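Local atomic coordinates of uncharacterized protein MT2708 (Mycobacterium tuberculosis, PDB entry 2FGG), a protein that is of unknown function and belongs to the Rv2632c-like family, related to M. tuberculosis Rv1738, with a three-stranded antiparallel sheet and one long helix. Residues K9-I17 against A26-G34; M37-L45 against L59-L68. All blocks are in the same frame, centred on the assembly; numbering follows the deposited sequence.

Interaction 1: residues K9-I17 against A26-G34; sequences KTCQIDVLI and AKARLSWAG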
loop_
_atom_site.group_PDB
_atom_site.type_symbol
_atom_site.label_atom_id
_atom_site.label_comp_id
_atom_site.label_asym_id
_atom_site.label_seq_id
_atom_site.Cartn_x
_atom_site.Cartn_y
_atom_site.Cartn_z
ATOM N N LYS A 9 4.739 17.497 -7.931
ATOM C CA LYS A 9 3.391 17.363 -7.378
ATOM C C LYS A 9 3.359 16.570 -6.067
ATOM O O LYS A 9 4.348 15.954 -5.685
ATOM C CB LYS A 9 2.427 16.764 -8.407
ATOM C CG LYS A 9 3.003 15.642 -9.246
ATOM C CD LYS A 9 2.060 15.302 -10.374
ATOM C CE LYS A 9 2.824 15.052 -11.643
ATOM N NZ LYS A 9 1.950 15.240 -12.821
ATOM N N THR A 10 2.204 16.588 -5.405
ATOM C CA THR A 10 2.062 16.124 -4.029
ATOM C C THR A 10 0.853 15.210 -3.839
ATOM O O THR A 10 -0.278 15.582 -4.135
ATOM C CB THR A 10 1.980 17.336 -3.060
ATOM O OG1 THR A 10 3.281 17.917 -2.917
ATOM C CG2 THR A 10 1.463 16.935 -1.681
ATOM N N CYS A 11 1.113 14.005 -3.349
ATOM C CA CYS A 11 0.061 13.066 -2.977
ATOM C C CYS A 11 0.041 12.906 -1.481
ATOM O O CYS A 11 0.969 13.307 -0.784
ATOM C CB CYS A 11 0.309 11.678 -3.569
ATOM S SG CYS A 11 0.453 11.646 -5.326
ATOM N N GLN A 12 -1.032 12.301 -1.003
ATOM C CA GLN A 12 -1.054 11.727 0.316
ATOM C C GLN A 12 -1.610 10.331 0.223
ATOM O O GLN A 12 -2.574 10.081 -0.503
ATOM C CB GLN A 12 -1.888 12.571 1.261
ATOM C CG GLN A 12 -1.116 13.740 1.797
ATOM C CD GLN A 12 -1.783 14.355 2.976
ATOM O OE1 GLN A 12 -2.949 14.751 2.905
ATOM N NE2 GLN A 12 -1.059 14.436 4.089
ATOM N N ILE A 13 -0.972 9.418 0.939
ATOM C CA ILE A 13 -1.472 8.075 1.083
ATOM C C ILE A 13 -2.086 8.018 2.474
ATOM O O ILE A 13 -1.422 8.331 3.460
ATOM C CB ILE A 13 -0.344 7.040 0.899
ATOM C CG1 ILE A 13 0.154 7.070 -0.547
ATOM C CG2 ILE A 13 -0.818 5.637 1.244
ATOM C CD1 ILE A 13 1.541 6.550 -0.710
ATOM N N ASP A 14 -3.364 7.654 2.533
ATOM C CA ASP A 14 -4.118 7.595 3.779
ATOM C C ASP A 14 -4.061 6.184 4.358
ATOM O O ASP A 14 -4.651 5.262 3.798
ATOM C CB ASP A 14 -5.574 7.998 3.525
ATOM C CG ASP A 14 -5.728 9.467 3.115
ATOM O OD1 ASP A 14 -5.093 10.350 3.730
ATOM O OD2 ASP A 14 -6.512 9.745 2.184
ATOM N N VAL A 15 -3.359 6.020 5.480
ATOM C CA VAL A 15 -3.198 4.702 6.115
ATOM C C VAL A 15 -4.140 4.532 7.299
ATOM O O VAL A 15 -4.208 5.396 8.164
ATOM C CB VAL A 15 -1.744 4.447 6.605
ATOM C CG1 VAL A 15 -1.589 3.010 7.102
ATOM C CG2 VAL A 15 -0.747 4.727 5.506
ATOM N N LEU A 16 -4.862 3.414 7.315
ATOM C CA LEU A 16 -5.686 3.015 8.448
ATOM C C LEU A 16 -5.133 1.722 9.034
ATOM O O LEU A 16 -4.877 0.777 8.300
ATOM C CB LEU A 16 -7.137 2.820 7.999
ATOM C CG LEU A 16 -8.158 2.165 8.938
ATOM C CD1 LEU A 16 -8.529 3.072 10.104
ATOM C CD2 LEU A 16 -9.402 1.764 8.171
ATOM N N ILE A 17 -4.932 1.693 10.350
ATOM C CA ILE A 17 -4.532 0.469 11.057
ATOM C C ILE A 17 -5.627 0.046 12.030
ATOM O O ILE A 17 -5.929 0.775 12.969
ATOM C CB ILE A 17 -3.214 0.638 11.858
ATOM C CG1 ILE A 17 -2.101 1.232 10.995
ATOM C CG2 ILE A 17 -2.767 -0.694 12.459
ATOM C CD1 ILE A 17 -1.904 2.717 11.200
ATOM N N ALA A 26 -3.684 -3.284 8.041
ATOM C CA ALA A 26 -3.511 -1.940 7.522
ATOM C C ALA A 26 -4.000 -1.829 6.086
ATOM O O ALA A 26 -3.851 -2.751 5.283
ATOM C CB ALA A 26 -2.068 -1.494 7.631
ATOM N N LYS A 27 -4.613 -0.689 5.796
ATOM C CA LYS A 27 -5.013 -0.323 4.456
ATOM C C LYS A 27 -4.318 0.988 4.103
ATOM O O LYS A 27 -4.377 1.942 4.879
ATOM C CB LYS A 27 -6.530 -0.182 4.382
ATOM C CG LYS A 27 -7.256 -1.520 4.416
ATOM C CD LYS A 27 -8.758 -1.355 4.519
ATOM C CE LYS A 27 -9.441 -2.676 4.294
ATOM N NZ LYS A 27 -10.864 -2.474 3.933
ATOM N N ALA A 28 -3.624 1.007 2.959
ATOM C CA ALA A 28 -2.990 2.221 2.423
ATOM C C ALA A 28 -3.669 2.642 1.118
ATOM O O ALA A 28 -3.523 1.978 0.092
ATOM C CB ALA A 28 -1.509 2.001 2.210
ATOM N N ARG A 29 -4.414 3.745 1.169
ATOM C CA ARG A 29 -5.209 4.215 0.038
ATOM C C ARG A 29 -4.530 5.351 -0.715
ATOM O O ARG A 29 -4.144 6.347 -0.126
ATOM C CB ARG A 29 -6.606 4.650 0.502
ATOM C CG ARG A 29 -7.482 5.235 -0.613
ATOM C CD ARG A 29 -8.817 5.775 -0.112
ATOM N NE ARG A 29 -8.668 6.595 1.090
ATOM C CZ ARG A 29 -9.678 7.132 1.776
ATOM N NH1 ARG A 29 -10.936 6.952 1.383
ATOM N NH2 ARG A 29 -9.424 7.856 2.859
ATOM N N LEU A 30 -4.399 5.183 -2.024
ATOM C CA LEU A 30 -3.870 6.216 -2.906
ATOM C C LEU A 30 -4.856 6.482 -4.049
ATOM O O LEU A 30 -5.341 5.546 -4.689
ATOM C CB LEU A 30 -2.499 5.790 -3.455
ATOM C CG LEU A 30 -1.841 6.590 -4.589
ATOM C CD1 LEU A 30 -1.513 8.025 -4.176
ATOM C CD2 LEU A 30 -0.596 5.882 -5.076
ATOM N N SER A 31 -5.167 7.753 -4.288
ATOM C CA SER A 31 -5.928 8.147 -5.466
ATOM C C SER A 31 -4.955 8.388 -6.600
ATOM O O SER A 31 -4.109 9.279 -6.517
ATOM C CB SER A 31 -6.739 9.411 -5.197
ATOM O OG SER A 31 -7.905 9.116 -4.454
ATOM N N TRP A 32 -5.065 7.584 -7.654
ATOM C CA TRP A 32 -4.099 7.638 -8.757
ATOM C C TRP A 32 -4.704 7.315 -10.120
ATOM O O TRP A 32 -5.399 6.312 -10.280
ATOM C CB TRP A 32 -2.894 6.726 -8.482
ATOM C CG TRP A 32 -1.800 6.904 -9.483
ATOM C CD1 TRP A 32 -1.493 6.071 -10.518
ATOM C CD2 TRP A 32 -0.887 8.002 -9.564
ATOM N NE1 TRP A 32 -0.437 6.577 -11.234
ATOM C CE2 TRP A 32 -0.047 7.763 -10.672
ATOM C CE3 TRP A 32 -0.697 9.167 -8.808
ATOM C CZ2 TRP A 32 0.975 8.647 -11.044
ATOM C CZ3 TRP A 32 0.316 10.049 -9.181
ATOM C CH2 TRP A 32 1.139 9.779 -10.287
ATOM N N ALA A 33 -4.418 8.179 -11.095
ATOM C CA ALA A 33 -4.903 8.035 -12.462
ATOM C C ALA A 33 -6.401 7.758 -12.485
ATOM O O ALA A 33 -6.872 6.889 -13.218
ATOM C CB ALA A 33 -4.129 6.939 -13.193
ATOM N N GLY A 34 -7.143 8.494 -11.663
ATOM C CA GLY A 34 -8.595 8.346 -11.597
ATOM C C GLY A 34 -9.107 7.053 -10.977
ATOM O O GLY A 34 -10.265 6.676 -11.183
HETATM O O HOH W 1 -4.369 9.705 -2.178
#
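Asp14 and Arg29 face each other as a hydrogen-bonded pair of an antiparallel beta hairpin. Asp14 N donates to Arg29 O, and Arg29 N donates back to Asp14 O at 3.0 Å. The return bond is nearly straight at the hydrogen (174°). Leu16 and Lys27 form the next hydrogen-bonded pair, closed by Leu16 N to Lys27 O and Lys27 N to Leu16 O, both 2.9 Å.

The Arg29 side chain can be followed outward. Its CB lies 3.9 Å from Asp14 O. CG stands anti to the backbone N (chi1 177°), and the chain bends at chi3, which turns the guanidinium across Asp14. NE is then 4.2 Å from Asp14 CB, which lies at the edge of the group and in its plane. NH2 ends 3.5 Å from Asp14 OD2. This is a long salt bridge, with carboxylate and guanidinium planes 71° apart, so the two groups do not pair flat.

Val15 and Ile17 share the other face with Ala26 and Ala28; Ile13 and Leu30 pack beside them. Ile13 CG2 rests 3.8 Å from Ala28 CB, while Ile13 CG1 touches Leu30 CD1. Farther out, Cys11 SG makes an oblique sulfur-aromatic contact with the Trp32 ring, 4.2 Å from CZ3. Where the two segments diverge, a water accepts from Ser31 N. It also lies near Gln12 O, at a distance too short to be certain of.

Strand 14-19 is an outer strand of the chain's three-stranded sheet. Strand 24-32 is the middle one and bonds through its backbone to strand 35-43. Helix 54-83 packs on the apolar face, where Ile17 meets Asp57 and Ile61, Ala26 meets Ala60, and Trp32 meets Leu75.

Interaction 2: residues M37-L45 against L59-L68; sequences MVGVGLARL and LAIARALSDL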
loop_
_atom_site.group_PDB
_atom_site.type_symbol
_atom_site.label_atom_id
_atom_site.label_comp_id
_atom_site.label_asym_id
_atom_site.label_seq_id
_atom_site.Cartn_x
_atom_site.Cartn_y
_atom_site.Cartn_z
HETATM N N MSE A 37 -6.686 3.282 -5.251
HETATM C CA MSE A 37 -5.845 2.119 -5.068
HETATM C C MSE A 37 -5.649 1.862 -3.586
HETATM O O MSE A 37 -5.361 2.779 -2.826
HETATM C CB MSE A 37 -4.518 2.316 -5.783
HETATM C CG MSE A 37 -4.689 2.552 -7.264
HETATM SE SE MSE A 37 -2.997 2.820 -8.155
HETATM C CE MSE A 37 -2.301 1.042 -8.100
ATOM N N VAL A 38 -5.841 0.614 -3.176
ATOM C CA VAL A 38 -5.705 0.245 -1.772
ATOM C C VAL A 38 -4.768 -0.933 -1.629
ATOM O O VAL A 38 -4.985 -1.989 -2.211
ATOM C CB VAL A 38 -7.064 -0.099 -1.115
ATOM C CG1 VAL A 38 -6.905 -0.258 0.391
ATOM C CG2 VAL A 38 -8.091 0.971 -1.415
ATOM N N GLY A 39 -3.715 -0.730 -0.855
ATOM C CA GLY A 39 -2.829 -1.807 -0.449
ATOM C C GLY A 39 -3.301 -2.331 0.888
ATOM O O GLY A 39 -3.617 -1.551 1.785
ATOM N N VAL A 40 -3.375 -3.652 1.020
ATOM C CA VAL A 40 -3.857 -4.263 2.250
ATOM C C VAL A 40 -2.764 -5.138 2.847
ATOM O O VAL A 40 -2.164 -5.946 2.146
ATOM C CB VAL A 40 -5.155 -5.073 2.016
ATOM C CG1 VAL A 40 -5.829 -5.397 3.342
ATOM C CG2 VAL A 40 -6.121 -4.297 1.132
ATOM N N GLY A 41 -2.509 -4.948 4.139
ATOM C CA GLY A 41 -1.514 -5.721 4.876
ATOM C C GLY A 41 -2.039 -6.287 6.187
ATOM O O GLY A 41 -2.830 -5.647 6.867
ATOM N N LEU A 42 -1.582 -7.487 6.541
ATOM C CA LEU A 42 -2.062 -8.196 7.723
ATOM C C LEU A 42 -0.937 -8.841 8.512
ATOM O O LEU A 42 -0.074 -9.493 7.938
ATOM C CB LEU A 42 -3.043 -9.287 7.309
ATOM C CG LEU A 42 -4.471 -8.848 7.008
ATOM C CD1 LEU A 42 -4.971 -9.505 5.734
ATOM C CD2 LEU A 42 -5.376 -9.173 8.190
ATOM N N ALA A 43 -0.968 -8.643 9.826
ATOM C CA ALA A 43 -0.145 -9.366 10.790
ATOM C C ALA A 43 -1.161 -9.846 11.818
ATOM O O ALA A 43 -2.039 -9.059 12.138
ATOM C CB ALA A 43 0.834 -8.412 11.420
ATOM N N ARG A 44 -1.126 -11.063 12.384
ATOM C CA ARG A 44 -0.045 -12.063 12.552
ATOM C C ARG A 44 0.109 -12.198 14.067
ATOM O O ARG A 44 -0.877 -12.468 14.752
ATOM C CB ARG A 44 1.292 -11.736 11.855
ATOM C CG ARG A 44 1.584 -12.573 10.594
ATOM C CD ARG A 44 3.061 -12.534 10.197
ATOM N NE ARG A 44 3.813 -13.717 10.628
ATOM C CZ ARG A 44 4.682 -13.751 11.643
ATOM N NH1 ARG A 44 4.932 -12.659 12.363
ATOM N NH2 ARG A 44 5.308 -14.888 11.942
ATOM N N LEU A 45 1.335 -12.016 14.566
ATOM C CA LEU A 45 1.670 -11.828 15.998
ATOM C C LEU A 45 0.596 -12.140 17.072
ATOM O O LEU A 45 -0.350 -11.360 17.224
ATOM C CB LEU A 45 2.203 -10.395 16.226
ATOM C CG LEU A 45 3.556 -9.878 15.692
ATOM C CD1 LEU A 45 4.751 -10.592 16.314
ATOM C CD2 LEU A 45 3.658 -9.928 14.177
ATOM N N LEU A 59 4.365 -3.854 10.907
ATOM C CA LEU A 59 4.395 -4.986 9.986
ATOM C C LEU A 59 3.204 -4.964 9.032
ATOM O O LEU A 59 3.341 -5.282 7.853
ATOM C CB LEU A 59 4.442 -6.314 10.746
ATOM C CG LEU A 59 4.500 -7.625 9.952
ATOM C CD1 LEU A 59 5.542 -7.581 8.849
ATOM C CD2 LEU A 59 4.760 -8.803 10.882
ATOM N N ALA A 60 2.035 -4.601 9.548
ATOM C CA ALA A 60 0.851 -4.471 8.720
ATOM C C ALA A 60 1.041 -3.353 7.710
ATOM O O ALA A 60 0.717 -3.522 6.544
ATOM C CB ALA A 60 -0.364 -4.216 9.563
ATOM N N ILE A 61 1.561 -2.214 8.155
ATOM C CA ILE A 61 1.794 -1.087 7.261
ATOM C C ILE A 61 2.791 -1.476 6.175
ATOM O O ILE A 61 2.578 -1.190 5.003
ATOM C CB ILE A 61 2.306 0.159 8.013
ATOM C CG1 ILE A 61 1.263 0.658 9.012
ATOM C CG2 ILE A 61 2.617 1.275 7.043
ATOM C CD1 ILE A 61 1.792 1.731 9.942
ATOM N N ALA A 62 3.873 -2.139 6.563
ATOM C CA ALA A 62 4.871 -2.592 5.611
ATOM C C ALA A 62 4.246 -3.477 4.528
ATOM O O ALA A 62 4.517 -3.304 3.350
ATOM C CB ALA A 62 6.006 -3.313 6.332
ATOM N N ARG A 63 3.404 -4.420 4.926
ATOM C CA ARG A 63 2.738 -5.310 3.966
ATOM C C ARG A 63 1.712 -4.569 3.099
ATOM O O ARG A 63 1.570 -4.865 1.913
ATOM C CB ARG A 63 2.103 -6.488 4.688
ATOM C CG ARG A 63 3.116 -7.295 5.453
ATOM C CD ARG A 63 2.513 -8.442 6.199
ATOM N NE ARG A 63 3.533 -9.460 6.420
ATOM C CZ ARG A 63 3.546 -10.312 7.433
ATOM N NH1 ARG A 63 2.589 -10.276 8.343
ATOM N NH2 ARG A 63 4.530 -11.194 7.540
ATOM N N ALA A 64 1.021 -3.599 3.689
ATOM C CA ALA A 64 0.109 -2.752 2.946
ATOM C C ALA A 64 0.836 -1.949 1.872
ATOM O O ALA A 64 0.364 -1.851 0.756
ATOM C CB ALA A 64 -0.648 -1.841 3.877
ATOM N N LEU A 65 1.984 -1.374 2.203
ATOM C CA LEU A 65 2.729 -0.543 1.252
ATOM C C LEU A 65 3.364 -1.361 0.125
ATOM O O LEU A 65 3.435 -0.892 -1.004
ATOM C CB LEU A 65 3.790 0.291 1.980
ATOM C CG LEU A 65 3.305 1.348 2.977
ATOM C CD1 LEU A 65 4.496 2.022 3.624
ATOM C CD2 LEU A 65 2.370 2.388 2.351
ATOM N N SER A 66 3.827 -2.570 0.450
ATOM C CA SER A 66 4.307 -3.543 -0.529
ATOM C C SER A 66 3.231 -3.870 -1.526
ATOM O O SER A 66 3.494 -3.950 -2.720
ATOM C CB SER A 66 4.699 -4.864 0.140
ATOM O OG SER A 66 5.637 -4.656 1.165
ATOM N N ASP A 67 2.028 -4.111 -1.020
ATOM C CA ASP A 67 0.887 -4.443 -1.853
ATOM C C ASP A 67 0.648 -3.302 -2.832
ATOM O O ASP A 67 0.514 -3.518 -4.029
ATOM C CB ASP A 67 -0.350 -4.669 -0.984
ATOM C CG ASP A 67 -1.543 -5.142 -1.778
ATOM O OD1 ASP A 67 -1.341 -5.663 -2.893
ATOM O OD2 ASP A 67 -2.688 -5.010 -1.298
ATOM N N LEU A 68 0.618 -2.083 -2.312
ATOM C CA LEU A 68 0.336 -0.920 -3.119
ATOM C C LEU A 68 1.469 -0.680 -4.112
ATOM O O LEU A 68 1.208 -0.364 -5.274
ATOM C CB LEU A 68 0.090 0.296 -2.229
ATOM C CG LEU A 68 -0.273 1.634 -2.873
ATOM C CD1 LEU A 68 -1.584 1.568 -3.641
ATOM C CD2 LEU A 68 -0.335 2.696 -1.808
#
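A helix packed on an antiparallel sheet forms this contact: helix 54-83 lies against strand 35-43, with the segment axes at 144° and 5.5 Å apart at closest approach. Two glycines make the approach this close. Gly39 and Gly41 lie under the helix where a CB would run into its backbone. Gly41 CA sits 3.5 Å from Ala60 O, and Gly39 CA makes a similar CA-H...O contact with Ala64 O. Ala64 CB fits over the strand backbone, 3.6 Å from Gly41 N.

Asp67 fastens the helix to the strand. Its CG is anti to the backbone N (chi1 -175°), which brings OD2 down to Val40 N. The bond is 2.8 Å and nearly straight (169°), and it uses the anti lone pair of OD2. OD1 is held by Gln71 NE2, which also bonds to Val38 O, so both carboxylate oxygens are engaged.

Apolar groups lie toward both ends. Leu68 CD1 rests on Met37 CB (a selenomethionine) at 3.7 Å. Leu59 CD2 meets Ala43 CB and Leu45 CD2.

Arg63 reaches along the strand with its chain extended from CG to NE. Leu59 CD1 lies over the centre of one guanidinium face, 3.6 Å above the plane. Arg44 comes so close to Arg63 that its placement is doubtful. Arg63 NH1 donates to Leu42 O in a bent bond of 2.8 Å, with that oxygen tilted out of the guanidinium plane.

Interactions 1 and 2 share one sheet. Interaction 1 joins an outer strand to the middle strand, and interaction 2 lays the helix on the other outer strand. They meet directly through two probable hydrogen bonds: Leu30 O is 2.7 Å from Met37 N, and Ala26 N is 2.8 Å from Gly41 O. Interaction 1 is the more exposed, held by paired backbone bonds, with a long salt bridge on one face and apolar side chains on the other. Interaction 2 has more buried residues. It has no ladder between its segments; close glycine and alanine packing is joined by two side-chain-to-backbone bonds, one from Asp67 and one from Arg63.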